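Side-chain contacts in cupin type-2 domain-containing protein (PDB 1YHF), which is of unknown function but belongs to the cupin superfamily, whose small beta-barrel members often bind a metal ion or a small ligand: residues E72-D76 and Q77-R81; V89-A92 and G93-H96. One frame throughout, in Å; residues are numbered along the deposited sequence.

The two interactions lie one after the other in the chain, their centres 10 Å apart. Interaction 1 is a surface hairpin at the border of the four-stranded sheet, held by backbone bonds, a salt bridge and a tyrosine laid along the strands. Interaction 2 is a partly buried loop leading from the five-stranded sheet into the four-stranded one; its side-chain chemistry is a selenomethionine against a histidine ring and a proline against an isoleucine. They meet where Asp-76 N lies 2.7 Å from Pro-95 O, a probable hydrogen bond, and where Ile-73 CG2 packs on Met-90 SE. Charged Glu-72 and Arg-81 share one hairpin face; the other, with Ile-73 and Ile-75, turns toward strand 87-90.

Interaction 1 of 2, residues E72-D76 and Q77-R81; sequences EITID and QETYR
Tyr-80 lies across Ile-75 in a two-residue beta hairpin, strands 70-75 and 78-83 being joined by a type II' turn from Ile-75 to Glu-78. Asp-76, with positive phi (55°), and Gln-77 form the corner of the turn. Ring and isoleucine are diagonal rather than paired: CG of Tyr-80 stands beside its own backbone N (chi1 -56°), which swings the ring toward the turn and brings CE2 to 3.8 Å from Ile-75 CB. The two side chains cross at about a right angle. The edge of the ring passes Ile-73 O, with CD2 of Tyr-80 3.5 Å from it, and that carbonyl accepts the Tyr-80 N-H. At the far end, Tyr-80 OH is 3.0 Å from a water that donates to Ile-75 O, so the hydroxyl is tied back to the turn. On the opposite face of the hairpin, Glu-72 and Arg-81 form a non-hydrogen-bonded pair whose side chains run alongside each other in one direction. The extended glutamate offers a single oxygen: Glu-72 OE2 takes Arg-81 NE at 2.9 Å through its anti lone pair and Arg-81 NH2 at 3.0 Å nearly along the C-O bond, a side-on salt bridge with both donors sharing one acceptor. Carboxylate and guanidinium are twisted 32° apart, yet OE2 stays near the guanidinium plane. Thr-79 OG1 lies 3.5 Å above one guanidinium face, toward its rim. Beyond the hairpin, Arg-55 NH1 bonds Asp-76 O. At the turn, Ile-75 O receives the N-H of Glu-78 from above its carbonyl plane, at 3.0 Å between O and N.

Interaction 2 of 2, residues V89-A92 and G93-H96; sequences VMPA and GIPH
A water bridges Met-90 and His-96, lying 2.8 Å from Met-90 O and accepting a weak hydrogen bond from His-96 NE2 at 3.1 Å. Between them runs the sequence Pro-91, Ala-92, Gly-93, Ile-94, Pro-95, which matches the PxGxxH part of the second conserved cupin motif. The histidine at this place is a metal ligand in many metal-containing cupins; here its NE2 meets the water. Met-90, present as selenomethionine, covers one face of the imidazole. Its chain is bent at the last torsion (chi3 -67°), which folds CE over the middle of the ring, 3.8 Å from the centroid and 12° off the normal: a CH-pi contact. Met-90 SE lies over the same face, 4.1 Å from the His-96 ring centroid, the selenium counterpart of a Met-aromatic contact. His-96 ND1 is buried by this packing and finds no polar partner in the model. The loop itself is a type II beta turn from Pro-91 to Ile-94, with Gly-93 at the position of positive phi. The turn's bond is weak, Ile-94 N being 3.4 Å from Pro-91 O. Its ends are also joined by apolar contact, since Pro-91 CG sits 3.9 Å from Ile-94 CG1 where the two side chains slant across each other. Ile-75, from the hairpin strand 70-75, touches Pro-91 and Ile-94, and the ring of His-56 meets His-96 edge-to-face. The loop carries the chain from strand 87-90 of one sheet to strand 96-100 of the other, with the Met-90 side chain touching strands 61-68 and 70-75.

Interaction 1 of 2, residues E72-D76 and Q77-R81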
loop_
_atom_site.group_PDB
_atom_site.type_symbol
_atom_site.label_atom_id
_atom_site.label_comp_id
_atom_site.label_asym_id
_atom_site.label_seq_id
_atom_site.Cartn_x
_atom_site.Cartn_y
_atom_site.Cartn_z
ATOM N N GLU A 72 9.847 2.480 -6.381
ATOM C CA GLU A 72 9.713 3.207 -7.623
ATOM C C GLU A 72 8.287 3.127 -8.104
ATOM O O GLU A 72 7.754 2.040 -8.391
ATOM C CB GLU A 72 10.644 2.664 -8.679
ATOM C CG GLU A 72 10.732 3.522 -9.917
ATOM C CD GLU A 72 11.851 3.046 -10.823
ATOM O OE1 GLU A 72 11.760 1.901 -11.320
ATOM O OE2 GLU A 72 12.828 3.797 -11.017
ATOM N N ILE A 73 7.673 4.299 -8.175
ATOM C CA ILE A 73 6.289 4.414 -8.532
ATOM C C ILE A 73 6.188 5.030 -9.918
ATOM O O ILE A 73 6.816 6.028 -10.216
ATOM C CB ILE A 73 5.503 5.173 -7.423
ATOM C CG1 ILE A 73 5.652 4.374 -6.107
ATOM C CG2 ILE A 73 4.054 5.451 -7.849
ATOM C CD1 ILE A 73 4.751 4.756 -5.006
ATOM N N THR A 74 5.411 4.382 -10.767
ATOM C CA THR A 74 5.118 4.887 -12.100
ATOM C C THR A 74 3.678 5.323 -12.111
ATOM O O THR A 74 2.802 4.588 -11.647
ATOM C CB THR A 74 5.292 3.779 -13.161
ATOM O OG1 THR A 74 6.598 3.220 -13.027
ATOM C CG2 THR A 74 5.114 4.332 -14.561
ATOM N N ILE A 75 3.447 6.528 -12.609
ATOM C CA ILE A 75 2.098 7.043 -12.787
ATOM C C ILE A 75 2.027 7.509 -14.232
ATOM O O ILE A 75 2.717 8.450 -14.608
ATOM C CB ILE A 75 1.763 8.202 -11.804
ATOM C CG1 ILE A 75 1.882 7.742 -10.347
ATOM C CG2 ILE A 75 0.370 8.765 -12.097
ATOM C CD1 ILE A 75 1.603 8.853 -9.326
ATOM N N ASP A 76 1.220 6.813 -15.033
ATOM C CA ASP A 76 1.190 6.983 -16.499
ATOM C C ASP A 76 2.595 6.779 -17.069
ATOM O O ASP A 76 3.097 5.662 -17.092
ATOM C CB ASP A 76 0.614 8.345 -16.896
ATOM C CG ASP A 76 0.207 8.414 -18.367
ATOM O OD1 ASP A 76 0.117 7.359 -19.053
ATOM O OD2 ASP A 76 -0.028 9.547 -18.837
ATOM N N GLN A 77 3.236 7.866 -17.487
ATOM C CA GLN A 77 4.586 7.785 -18.044
ATOM C C GLN A 77 5.690 7.874 -16.994
ATOM O O GLN A 77 6.732 7.225 -17.136
ATOM C CB GLN A 77 4.795 8.861 -19.120
ATOM C CG GLN A 77 4.877 10.309 -18.598
ATOM C CD GLN A 77 6.322 10.798 -18.427
ATOM O OE1 GLN A 77 6.615 11.980 -18.628
ATOM N NE2 GLN A 77 7.229 9.885 -18.066
ATOM N N GLU A 78 5.446 8.663 -15.947
ATOM C CA GLU A 78 6.496 9.206 -15.093
ATOM C C GLU A 78 6.846 8.308 -13.906
ATOM O O GLU A 78 5.970 7.665 -13.325
ATOM C CB GLU A 78 6.049 10.580 -14.600
ATOM C CG GLU A 78 7.159 11.447 -14.048
ATOM C CD GLU A 78 6.744 12.894 -13.918
ATOM O OE1 GLU A 78 7.326 13.599 -13.057
ATOM O OE2 GLU A 78 5.837 13.329 -14.671
ATOM N N THR A 79 8.127 8.277 -13.547
ATOM C CA THR A 79 8.554 7.543 -12.344
ATOM C C THR A 79 8.922 8.455 -11.175
ATOM O O THR A 79 9.524 9.508 -11.347
ATOM C CB THR A 79 9.721 6.537 -12.599
ATOM O OG1 THR A 79 10.954 7.249 -12.747
ATOM C CG2 THR A 79 9.456 5.704 -13.824
ATOM N N TYR A 80 8.566 8.003 -9.985
ATOM C CA TYR A 80 8.779 8.724 -8.749
ATOM C C TYR A 80 9.458 7.735 -7.817
ATOM O O TYR A 80 9.025 6.586 -7.707
ATOM C CB TYR A 80 7.414 9.130 -8.156
ATOM C CG TYR A 80 6.542 9.946 -9.097
ATOM C CD1 TYR A 80 6.470 11.335 -8.984
ATOM C CD2 TYR A 80 5.794 9.330 -10.106
ATOM C CE1 TYR A 80 5.674 12.078 -9.854
ATOM C CE2 TYR A 80 5.020 10.063 -10.976
ATOM C CZ TYR A 80 4.957 11.433 -10.841
ATOM O OH TYR A 80 4.156 12.145 -11.696
ATOM N N ARG A 81 10.531 8.155 -7.166
ATOM C CA ARG A 81 11.170 7.275 -6.201
ATOM C C ARG A 81 10.768 7.725 -4.810
ATOM O O ARG A 81 11.122 8.803 -4.377
ATOM C CB ARG A 81 12.689 7.227 -6.373
ATOM C CG ARG A 81 13.153 6.345 -7.533
ATOM C CD ARG A 81 13.547 7.186 -8.711
ATOM N NE ARG A 81 13.645 6.421 -9.956
ATOM C CZ ARG A 81 14.379 6.799 -11.001
ATOM N NH1 ARG A 81 15.105 7.913 -10.944
ATOM N NH2 ARG A 81 14.405 6.055 -12.101
HETATM O O HOH W 1 2.312 11.135 -13.807
#

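Interaction 2 of 2, residues V89-A92 and G93-H96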
loop_
_atom_site.group_PDB
_atom_site.type_symbol
_atom_site.label_atom_id
_atom_site.label_comp_id
_atom_site.label_asym_id
_atom_site.label_seq_id
_atom_site.Cartn_x
_atom_site.Cartn_y
_atom_site.Cartn_z
ATOM N N VAL A 89 0.012 10.389 -3.903
ATOM C CA VAL A 89 -1.341 10.023 -4.264
ATOM C C VAL A 89 -1.358 9.742 -5.748
ATOM O O VAL A 89 -1.080 10.633 -6.567
ATOM C CB VAL A 89 -2.374 11.142 -3.924
ATOM C CG1 VAL A 89 -3.780 10.711 -4.289
ATOM C CG2 VAL A 89 -2.285 11.522 -2.426
HETATM N N MSE A 90 -1.655 8.489 -6.087
HETATM C CA MSE A 90 -1.730 8.062 -7.479
HETATM C C MSE A 90 -3.175 8.250 -7.912
HETATM O O MSE A 90 -4.074 7.585 -7.373
HETATM C CB MSE A 90 -1.285 6.604 -7.617
HETATM C CG MSE A 90 -0.015 6.278 -6.837
HETATM SE SE MSE A 90 0.573 4.428 -7.042
HETATM C CE MSE A 90 -0.920 3.503 -6.096
ATOM N N PRO A 91 -3.415 9.171 -8.865
ATOM C CA PRO A 91 -4.785 9.580 -9.240
ATOM C C PRO A 91 -5.663 8.488 -9.873
ATOM O O PRO A 91 -5.170 7.634 -10.622
ATOM C CB PRO A 91 -4.552 10.734 -10.221
ATOM C CG PRO A 91 -3.175 10.474 -10.788
ATOM C CD PRO A 91 -2.389 9.910 -9.630
ATOM N N ALA A 92 -6.956 8.533 -9.548
ATOM C CA ALA A 92 -7.952 7.595 -10.074
ATOM C C ALA A 92 -7.912 7.539 -11.591
ATOM O O ALA A 92 -7.735 8.567 -12.254
ATOM C CB ALA A 92 -9.368 7.990 -9.602
ATOM N N GLY A 93 -8.043 6.334 -12.134
ATOM C CA GLY A 93 -8.188 6.158 -13.588
ATOM C C GLY A 93 -6.924 6.268 -14.419
ATOM O O GLY A 93 -6.976 6.112 -15.643
ATOM N N ILE A 94 -5.797 6.549 -13.762
ATOM C CA ILE A 94 -4.500 6.680 -14.429
ATOM C C ILE A 94 -3.662 5.449 -14.081
ATOM O O ILE A 94 -3.552 5.093 -12.889
ATOM C CB ILE A 94 -3.748 7.992 -14.008
ATOM C CG1 ILE A 94 -4.615 9.242 -14.230
ATOM C CG2 ILE A 94 -2.390 8.129 -14.738
ATOM C CD1 ILE A 94 -4.819 9.583 -15.689
ATOM N N PRO A 95 -3.122 4.751 -15.110
ATOM C CA PRO A 95 -2.302 3.583 -14.813
ATOM C C PRO A 95 -1.105 3.895 -13.909
ATOM O O PRO A 95 -0.456 4.936 -14.057
ATOM C CB PRO A 95 -1.850 3.103 -16.203
ATOM C CG PRO A 95 -2.922 3.579 -17.118
ATOM C CD PRO A 95 -3.284 4.940 -16.565
ATOM N N HIS A 96 -0.853 2.990 -12.973
ATOM C CA HIS A 96 0.294 3.057 -12.077
ATOM C C HIS A 96 0.876 1.673 -11.844
ATOM O O HIS A 96 0.214 0.650 -12.052
ATOM C CB HIS A 96 -0.051 3.737 -10.730
ATOM C CG HIS A 96 -1.317 3.241 -10.093
ATOM N ND1 HIS A 96 -1.421 2.003 -9.497
ATOM C CD2 HIS A 96 -2.524 3.834 -9.936
ATOM C CE1 HIS A 96 -2.643 1.846 -9.015
ATOM N NE2 HIS A 96 -3.336 2.940 -9.277
HETATM O O HOH W 2 -5.272 5.280 -8.472
#